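Long-range contacts in putative cathepsin d (Ixodes ricinus, PDB 5N7Q), which probably cleaves proteins internally as a pepsin-family aspartic endopeptidase, and is caught here with the inhibitor pepstatin A bound in its active-site cleft: residues A[194-199]-A[331-335]; A[222-228]-A[310-316]; A[279-285]-A[317-322]. All coordinates share one frame; numbering follows the deposited sequence.

Contact 1: residues A[194-199]-A[331-335]; sequences KGYWQF and DRVGF
Beneath the active-site cleft of this pepsin-type bilobal fold, Trp197, Phe199 and Val333 pack where the layer carrying the active-site strand meets strand 332-337. No backbone hydrogen bond joins 194-199 to 331-335, and the nearest CA atoms, those of Trp197 and Val333, are 7.5 Å apart, so the gap is filled mainly by side chains. Val333 sits at its centre. With CG1 anti to the backbone N (chi1 178°), its other branch, CG2, points across to Trp197 CE3 at 3.7 Å and also meets Phe199 CD2 at 4.2 Å. The benzo side of the indole reaches on to the backbone, Trp197 CZ3 lying 3.7 Å from Arg332 O, while its NE1 is held by Leu127 O. The side chain of Trp197 is about 7 Å from that of Asp227, a predicted catalytic aspartate of the family, which places this layer just behind the active site. On the cleft side of the same segment, Tyr196 OH hydrogen-bonds the backbone of the bound peptide. Further along, Phe335 turns its edge toward the face of Phe199 in an offset edge-to-face pair, with centroids 5.8 Å apart and planes at 66°; the closest atoms are Phe199 CZ and Phe335 CZ, 3.8 Å apart. At the more exposed end, the lysine chain bends at chi3 and brings Lys194 NZ within 2.9 Å of Asp331 OD2 in a salt bridge. NZ comes from above the carboxylate, 38° out of its plane, and Asp331 OD1 is hydrogen-bonded to Tyr129 OH.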
# COMPACT_ATOMS: atom_id res chain seq x y z
N LYS A 194 16.01 6.19 -1.25
CA LYS A 194 15.48 5.47 -0.08
C LYS A 194 14.53 6.35 0.74
O LYS A 194 14.96 7.22 1.50
CB LYS A 194 16.62 4.92 0.76
CG LYS A 194 17.37 3.78 0.07
CD LYS A 194 18.71 3.48 0.75
CE LYS A 194 18.54 3.12 2.20
NZ LYS A 194 19.77 2.50 2.81
N GLY A 195 13.22 6.13 0.55
CA GLY A 195 12.19 6.91 1.24
C GLY A 195 10.92 6.12 1.07
O GLY A 195 10.55 5.28 1.93
N TYR A 196 10.28 6.31 -0.09
CA TYR A 196 9.43 5.28 -0.63
C TYR A 196 10.31 4.10 -1.06
O TYR A 196 11.55 4.20 -1.12
CB TYR A 196 8.63 5.77 -1.83
CG TYR A 196 7.81 7.04 -1.61
CD1 TYR A 196 6.80 7.09 -0.67
CD2 TYR A 196 7.98 8.15 -2.44
CE1 TYR A 196 6.04 8.24 -0.48
CE2 TYR A 196 7.21 9.30 -2.29
CZ TYR A 196 6.24 9.33 -1.30
OH TYR A 196 5.48 10.49 -1.14
N TRP A 197 9.66 3.00 -1.37
CA TRP A 197 10.30 1.88 -2.04
C TRP A 197 10.34 2.18 -3.53
O TRP A 197 9.46 1.79 -4.29
CB TRP A 197 9.55 0.59 -1.73
CG TRP A 197 9.81 0.10 -0.34
CD1 TRP A 197 9.07 0.37 0.79
CD2 TRP A 197 10.88 -0.76 0.07
NE1 TRP A 197 9.63 -0.28 1.87
CE2 TRP A 197 10.72 -0.99 1.44
CE3 TRP A 197 11.94 -1.38 -0.60
CZ2 TRP A 197 11.59 -1.81 2.16
CZ3 TRP A 197 12.80 -2.16 0.09
CH2 TRP A 197 12.60 -2.40 1.47
N GLN A 198 11.32 3.00 -3.92
CA GLN A 198 11.39 3.66 -5.22
C GLN A 198 12.46 3.03 -6.10
O GLN A 198 13.52 2.63 -5.60
CB GLN A 198 11.67 5.14 -5.02
CG GLN A 198 11.54 6.02 -6.26
CD GLN A 198 11.58 7.49 -5.94
OE1 GLN A 198 11.03 7.94 -4.92
NE2 GLN A 198 12.23 8.25 -6.80
N PHE A 199 12.19 2.96 -7.40
CA PHE A 199 13.10 2.32 -8.36
C PHE A 199 12.83 2.82 -9.76
O PHE A 199 11.84 3.51 -10.01
CB PHE A 199 12.95 0.78 -8.30
CG PHE A 199 11.53 0.33 -8.37
CD1 PHE A 199 10.92 0.10 -9.60
CD2 PHE A 199 10.76 0.19 -7.22
CE1 PHE A 199 9.59 -0.29 -9.67
CE2 PHE A 199 9.44 -0.20 -7.30
CZ PHE A 199 8.84 -0.43 -8.52
N ASP A 331 18.46 -3.37 -0.10
CA ASP A 331 17.76 -2.21 -0.64
C ASP A 331 17.30 -2.47 -2.09
O ASP A 331 17.74 -1.83 -3.04
CB ASP A 331 18.64 -0.95 -0.55
CG ASP A 331 18.76 -0.40 0.87
OD1 ASP A 331 17.77 -0.50 1.65
OD2 ASP A 331 19.84 0.10 1.27
N ARG A 332 16.46 -3.48 -2.22
CA ARG A 332 15.94 -3.86 -3.54
C ARG A 332 14.50 -4.35 -3.37
O ARG A 332 14.03 -4.66 -2.27
CB ARG A 332 16.84 -4.92 -4.17
CG ARG A 332 16.86 -6.25 -3.44
CD ARG A 332 17.87 -7.22 -3.98
NE ARG A 332 17.79 -8.48 -3.25
CZ ARG A 332 18.24 -9.65 -3.67
NH1 ARG A 332 18.86 -9.76 -4.84
NH2 ARG A 332 18.10 -10.71 -2.89
N VAL A 333 13.80 -4.33 -4.49
CA VAL A 333 12.42 -4.79 -4.61
C VAL A 333 12.41 -5.95 -5.58
O VAL A 333 13.03 -5.85 -6.65
CB VAL A 333 11.45 -3.67 -5.07
CG1 VAL A 333 10.02 -4.24 -5.21
CG2 VAL A 333 11.45 -2.49 -4.10
N GLY A 334 11.69 -7.01 -5.23
CA GLY A 334 11.58 -8.19 -6.08
C GLY A 334 10.12 -8.35 -6.52
O GLY A 334 9.19 -8.13 -5.70
N PHE A 335 9.92 -8.80 -7.77
CA PHE A 335 8.58 -9.07 -8.30
C PHE A 335 8.56 -10.47 -8.91
O PHE A 335 9.48 -10.85 -9.63
CB PHE A 335 8.14 -8.07 -9.38
CG PHE A 335 8.00 -6.65 -8.89
CD1 PHE A 335 6.99 -6.30 -7.99
CD2 PHE A 335 8.87 -5.68 -9.32
CE1 PHE A 335 6.87 -4.99 -7.55
CE2 PHE A 335 8.76 -4.37 -8.88
CZ PHE A 335 7.77 -4.03 -8.00

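Contact 2: residues A[222-228]-A[310-316]; sequences CEAIADT and PLWILGD
Strands 222-226 and 312-314 run parallel, pairing Ala224 with Trp312, Ile225 with Ile313 and Ala226 with Leu314; in the C-terminal lobe of the pepsin fold the first of them leads straight into the predicted catalytic Asp227, and the second supports it. Four backbone hydrogen bonds join them: Trp312 N to Glu223 O, Ile225 N to Trp312 O, Leu314 N to Ile225 O and Asp227 N to Leu314 O. The last is almost straight at the hydrogen (177°), tying the start of the catalytic loop to the strand. Packing is densest on the face bearing Ile225 and Ile313, which lie side by side and point the same way. Ile225 CD1 touches Ile313 CG1 at 3.8 Å, and Ile225 CG2 meets Leu311 CD2 at 3.9 Å. Next to them, Ile313 CG2 comes to 3.5 Å from Asp227 CB; CG of this aspartate is anti to its own backbone N (chi1 -174°), which sets the carboxylate alongside the isoleucine. Asp227 OD2 bonds the bound peptide and Thr230 OG1, whereas OD1 accepts from Gly229 N and lies near Asp36. On the opposite face the small Ala224 meets Trp312 through CB atoms 4.1 Å apart. The contact thins toward Pro310, which is exposed: there a water accepts from Glu223 N and donates to Pro310 O, bridging the two backbones. Nearby Cys222, in a disulfide with Cys218, sets its sulfur obliquely beside the indole, with Cys222 SG 3.7 Å from Trp312 NE1.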
# COMPACT_ATOMS: atom_id res chain seq x y z
N CYS A 222 11.54 5.94 -16.46
CA CYS A 222 10.83 6.71 -15.46
C CYS A 222 11.06 6.10 -14.10
O CYS A 222 11.69 5.06 -14.00
CB CYS A 222 9.31 6.77 -15.79
SG CYS A 222 8.57 5.16 -16.04
N GLU A 223 10.57 6.78 -13.06
CA GLU A 223 10.71 6.35 -11.66
C GLU A 223 9.34 5.85 -11.19
O GLU A 223 8.29 6.34 -11.66
CB GLU A 223 11.21 7.48 -10.72
CG GLU A 223 12.70 7.91 -10.78
CD GLU A 223 13.71 6.97 -10.07
OE1 GLU A 223 13.93 7.03 -8.80
OE2 GLU A 223 14.36 6.23 -10.84
N ALA A 224 9.33 4.91 -10.26
CA ALA A 224 8.12 4.35 -9.69
C ALA A 224 8.35 3.95 -8.24
O ALA A 224 9.48 3.81 -7.79
CB ALA A 224 7.68 3.10 -10.46
N ILE A 225 7.26 3.72 -7.51
CA ILE A 225 7.31 3.13 -6.15
C ILE A 225 6.37 1.95 -6.08
O ILE A 225 5.37 1.90 -6.83
CB ILE A 225 7.01 4.18 -5.03
CG1 ILE A 225 5.51 4.56 -4.99
CG2 ILE A 225 7.88 5.43 -5.24
CD1 ILE A 225 5.11 5.46 -3.84
N ALA A 226 6.65 1.03 -5.18
CA ALA A 226 5.74 -0.07 -4.87
C ALA A 226 5.00 0.28 -3.59
O ALA A 226 5.61 0.38 -2.55
CB ALA A 226 6.50 -1.36 -4.72
N ASP A 227 3.69 0.52 -3.69
CA ASP A 227 2.91 1.06 -2.56
C ASP A 227 1.66 0.24 -2.28
O ASP A 227 0.64 0.41 -2.93
CB ASP A 227 2.52 2.50 -2.79
CG ASP A 227 1.84 3.11 -1.61
OD1 ASP A 227 1.75 2.46 -0.55
OD2 ASP A 227 1.41 4.29 -1.72
N THR A 228 1.76 -0.62 -1.27
CA THR A 228 0.62 -1.43 -0.85
C THR A 228 -0.59 -0.63 -0.36
O THR A 228 -1.69 -1.17 -0.29
CB THR A 228 1.05 -2.39 0.27
OG1 THR A 228 1.56 -1.63 1.35
CG2 THR A 228 2.11 -3.36 -0.18
N PRO A 310 8.19 13.49 -10.85
CA PRO A 310 7.24 12.60 -11.50
C PRO A 310 7.58 11.15 -11.25
O PRO A 310 8.74 10.74 -11.37
CB PRO A 310 7.37 12.92 -12.99
CG PRO A 310 8.07 14.22 -13.08
CD PRO A 310 8.83 14.42 -11.81
N LEU A 311 6.57 10.39 -10.85
CA LEU A 311 6.74 8.96 -10.74
C LEU A 311 5.41 8.26 -10.80
O LEU A 311 4.34 8.88 -10.76
CB LEU A 311 7.55 8.54 -9.49
CG LEU A 311 6.98 8.92 -8.13
CD1 LEU A 311 5.89 7.95 -7.70
CD2 LEU A 311 8.04 8.94 -7.04
N TRP A 312 5.51 6.97 -11.02
CA TRP A 312 4.35 6.09 -11.04
C TRP A 312 4.26 5.39 -9.71
O TRP A 312 5.27 4.90 -9.18
CB TRP A 312 4.51 5.02 -12.12
CG TRP A 312 4.54 5.57 -13.54
CD1 TRP A 312 5.57 6.22 -14.15
CD2 TRP A 312 3.49 5.48 -14.53
NE1 TRP A 312 5.24 6.54 -15.45
CE2 TRP A 312 3.97 6.11 -15.70
CE3 TRP A 312 2.20 4.94 -14.52
CZ2 TRP A 312 3.19 6.21 -16.86
CZ3 TRP A 312 1.43 5.04 -15.67
CH2 TRP A 312 1.94 5.66 -16.83
N ILE A 313 3.07 5.35 -9.14
CA ILE A 313 2.85 4.54 -7.94
C ILE A 313 2.20 3.23 -8.38
O ILE A 313 1.08 3.22 -8.92
CB ILE A 313 1.96 5.23 -6.90
CG1 ILE A 313 2.57 6.56 -6.40
CG2 ILE A 313 1.73 4.27 -5.73
CD1 ILE A 313 1.67 7.35 -5.45
N LEU A 314 2.92 2.14 -8.16
CA LEU A 314 2.42 0.79 -8.43
C LEU A 314 1.72 0.30 -7.16
O LEU A 314 2.34 -0.14 -6.22
CB LEU A 314 3.57 -0.12 -8.86
CG LEU A 314 4.36 0.31 -10.10
CD1 LEU A 314 5.35 -0.75 -10.52
CD2 LEU A 314 3.42 0.65 -11.24
N GLY A 315 0.41 0.46 -7.13
CA GLY A 315 -0.44 0.05 -6.02
C GLY A 315 -1.01 -1.34 -6.23
O GLY A 315 -0.43 -2.15 -6.97
N ASP A 316 -2.13 -1.62 -5.56
CA ASP A 316 -2.65 -2.97 -5.44
C ASP A 316 -3.01 -3.59 -6.80
O ASP A 316 -2.93 -4.80 -6.98
CB ASP A 316 -3.87 -3.02 -4.52
CG ASP A 316 -3.62 -2.47 -3.12
OD1 ASP A 316 -2.43 -2.51 -2.67
OD2 ASP A 316 -4.60 -2.01 -2.47
O HOH W 1 9.52 9.36 -13.62
O HOH W 2 -4.50 -1.50 0.51

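Contact 3: residues A[279-285]-A[317-322]; sequences FSLRSKD and VFLGPY
Phe279 and Tyr322 form a T-shaped pair where the edge strand 277-281 of the C-terminal lobe of the pepsin fold packs on the short helix 316-319 and the turn after it. The planes stand at 89°, and the edge of Phe279 points at the tyrosine face, with Phe279 CD1 3.7 Å from Tyr322 CD1. Phe279 CB lies over the face of the same ring as a CH-pi donor, and also touches Phe318 CZ at 3.7 Å. Phe318 starts out away from the strand, but its CG, anti to the backbone N (chi1 -167°), swings the ring back so that its edge meets Phe279 CB and Leu281 CD1. One face of that ring is covered by Tyr322 CD2. The tyrosine itself, with CG anti to the carbonyl carbon (chi1 -60°), reaches across to the strand, and its hydroxyl donates to Ser280 O at 2.7 Å, in the carbonyl plane on a lone pair. Leu281 divides its methyls: CD1 goes to Phe318 and Val317, while Leu281 CD2 meets Pro321 CG at 3.8 Å. Beyond it, Arg282 occupies the N-cap position of the short helix 283-286, and its N donates to Asp285 OD2 at 2.8 Å. A water closes the far end, donating to Asp285 O at 2.7 Å and to Val317 O at 2.8 Å.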
# COMPACT_ATOMS: atom_id res chain seq x y z
N PHE A 279 6.12 -7.02 -17.29
CA PHE A 279 5.11 -7.33 -16.29
C PHE A 279 3.77 -6.83 -16.86
O PHE A 279 3.48 -5.63 -16.82
CB PHE A 279 5.48 -6.66 -14.96
CG PHE A 279 6.72 -7.24 -14.35
CD1 PHE A 279 6.65 -8.33 -13.51
CD2 PHE A 279 7.95 -6.70 -14.67
CE1 PHE A 279 7.81 -8.90 -13.00
CE2 PHE A 279 9.11 -7.25 -14.16
CZ PHE A 279 9.03 -8.35 -13.32
N SER A 280 2.99 -7.77 -17.37
CA SER A 280 1.73 -7.50 -18.09
C SER A 280 0.55 -7.47 -17.12
O SER A 280 0.48 -8.23 -16.16
CB SER A 280 1.56 -8.59 -19.15
OG SER A 280 0.44 -8.32 -19.99
N LEU A 281 -0.39 -6.56 -17.40
CA LEU A 281 -1.65 -6.49 -16.70
C LEU A 281 -2.76 -6.63 -17.74
O LEU A 281 -2.82 -5.86 -18.67
CB LEU A 281 -1.79 -5.12 -16.02
CG LEU A 281 -0.69 -4.81 -15.00
CD1 LEU A 281 -0.80 -3.36 -14.59
CD2 LEU A 281 -0.85 -5.69 -13.78
N ARG A 282 -3.63 -7.62 -17.54
CA ARG A 282 -4.84 -7.77 -18.34
C ARG A 282 -5.87 -6.80 -17.86
O ARG A 282 -5.80 -6.31 -16.71
CB ARG A 282 -5.38 -9.19 -18.15
CG ARG A 282 -4.41 -10.30 -18.57
CD ARG A 282 -4.82 -11.66 -17.97
NE ARG A 282 -6.21 -11.98 -18.22
CZ ARG A 282 -7.02 -12.72 -17.45
NH1 ARG A 282 -6.60 -13.29 -16.32
NH2 ARG A 282 -8.28 -12.88 -17.83
N SER A 283 -6.91 -6.56 -18.66
CA SER A 283 -8.00 -5.71 -18.20
C SER A 283 -8.65 -6.30 -16.95
O SER A 283 -9.11 -5.55 -16.07
CB SER A 283 -9.02 -5.46 -19.31
OG SER A 283 -9.64 -6.67 -19.66
N LYS A 284 -8.60 -7.63 -16.81
CA LYS A 284 -9.11 -8.27 -15.59
C LYS A 284 -8.33 -7.79 -14.36
O LYS A 284 -8.91 -7.63 -13.27
CB LYS A 284 -9.10 -9.79 -15.67
CG LYS A 284 -9.71 -10.48 -14.44
CD LYS A 284 -10.10 -11.91 -14.78
CE LYS A 284 -10.82 -12.63 -13.66
NZ LYS A 284 -10.78 -14.11 -13.88
N ASP A 285 -7.03 -7.51 -14.54
CA ASP A 285 -6.17 -7.00 -13.48
C ASP A 285 -6.40 -5.51 -13.21
O ASP A 285 -6.40 -5.08 -12.05
CB ASP A 285 -4.70 -7.20 -13.82
CG ASP A 285 -4.33 -8.66 -14.03
OD1 ASP A 285 -4.70 -9.50 -13.19
OD2 ASP A 285 -3.65 -8.96 -15.04
N VAL A 317 -3.39 -2.76 -7.77
CA VAL A 317 -3.62 -3.28 -9.13
C VAL A 317 -2.42 -4.06 -9.67
O VAL A 317 -2.58 -5.09 -10.33
CB VAL A 317 -4.00 -2.12 -10.09
CG1 VAL A 317 -3.74 -2.48 -11.54
CG2 VAL A 317 -5.44 -1.72 -9.85
N PHE A 318 -1.20 -3.58 -9.38
CA PHE A 318 0.06 -4.24 -9.77
C PHE A 318 0.52 -5.28 -8.76
O PHE A 318 0.96 -6.38 -9.15
CB PHE A 318 1.19 -3.20 -9.97
CG PHE A 318 2.41 -3.74 -10.65
CD1 PHE A 318 2.48 -3.79 -12.03
CD2 PHE A 318 3.49 -4.20 -9.92
CE1 PHE A 318 3.59 -4.28 -12.67
CE2 PHE A 318 4.60 -4.71 -10.56
CZ PHE A 318 4.67 -4.74 -11.91
N LEU A 319 0.41 -4.96 -7.48
CA LEU A 319 1.00 -5.77 -6.43
C LEU A 319 0.17 -7.01 -6.11
O LEU A 319 0.63 -7.89 -5.40
CB LEU A 319 1.19 -4.90 -5.16
CG LEU A 319 2.10 -3.67 -5.32
CD1 LEU A 319 2.00 -2.81 -4.06
CD2 LEU A 319 3.52 -4.07 -5.61
N GLY A 320 -1.03 -7.10 -6.65
CA GLY A 320 -1.80 -8.36 -6.62
C GLY A 320 -1.29 -9.42 -7.57
O GLY A 320 -0.97 -10.55 -7.15
N PRO A 321 -1.21 -9.11 -8.87
CA PRO A 321 -0.73 -10.14 -9.82
C PRO A 321 0.78 -10.43 -9.69
O PRO A 321 1.24 -11.47 -10.18
CB PRO A 321 -1.10 -9.57 -11.21
CG PRO A 321 -1.37 -8.13 -10.98
CD PRO A 321 -1.89 -8.01 -9.58
N TYR A 322 1.51 -9.52 -9.05
CA TYR A 322 2.95 -9.69 -8.82
C TYR A 322 3.25 -9.67 -7.33
O TYR A 322 3.16 -8.64 -6.68
CB TYR A 322 3.74 -8.67 -9.64
CG TYR A 322 3.44 -8.89 -11.12
CD1 TYR A 322 3.90 -10.02 -11.76
CD2 TYR A 322 2.58 -8.06 -11.82
CE1 TYR A 322 3.56 -10.30 -13.06
CE2 TYR A 322 2.24 -8.32 -13.13
CZ TYR A 322 2.72 -9.46 -13.74
OH TYR A 322 2.39 -9.72 -15.06
O HOH W 3 -4.99 -6.40 -10.11

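Overall arrangement
Contact 2 is central: its centre is about 10 Å from that of contact 1 and about 13 Å from that of contact 3, whereas contacts 1 and 3 are about 19 Å apart between centres. Strands 198-206 and 222-226 are sheet neighbours, joining contacts 1 and 2 through Phe199 N to Ala224 O. Strand 312-314 runs directly into helix 316-319, whose Leu319 packs on Asp227 and Leu314. Phe335 in turn touches Phe279 and Phe318. Along the chain, contacts 2 and 3 lie inside the loop closed by contact 1, and their segments alternate. Strand 222-226 is thus flanked by strand 198-206 on one hand and strand 312-314 on the other, with Leu319 against Asp227 at its end.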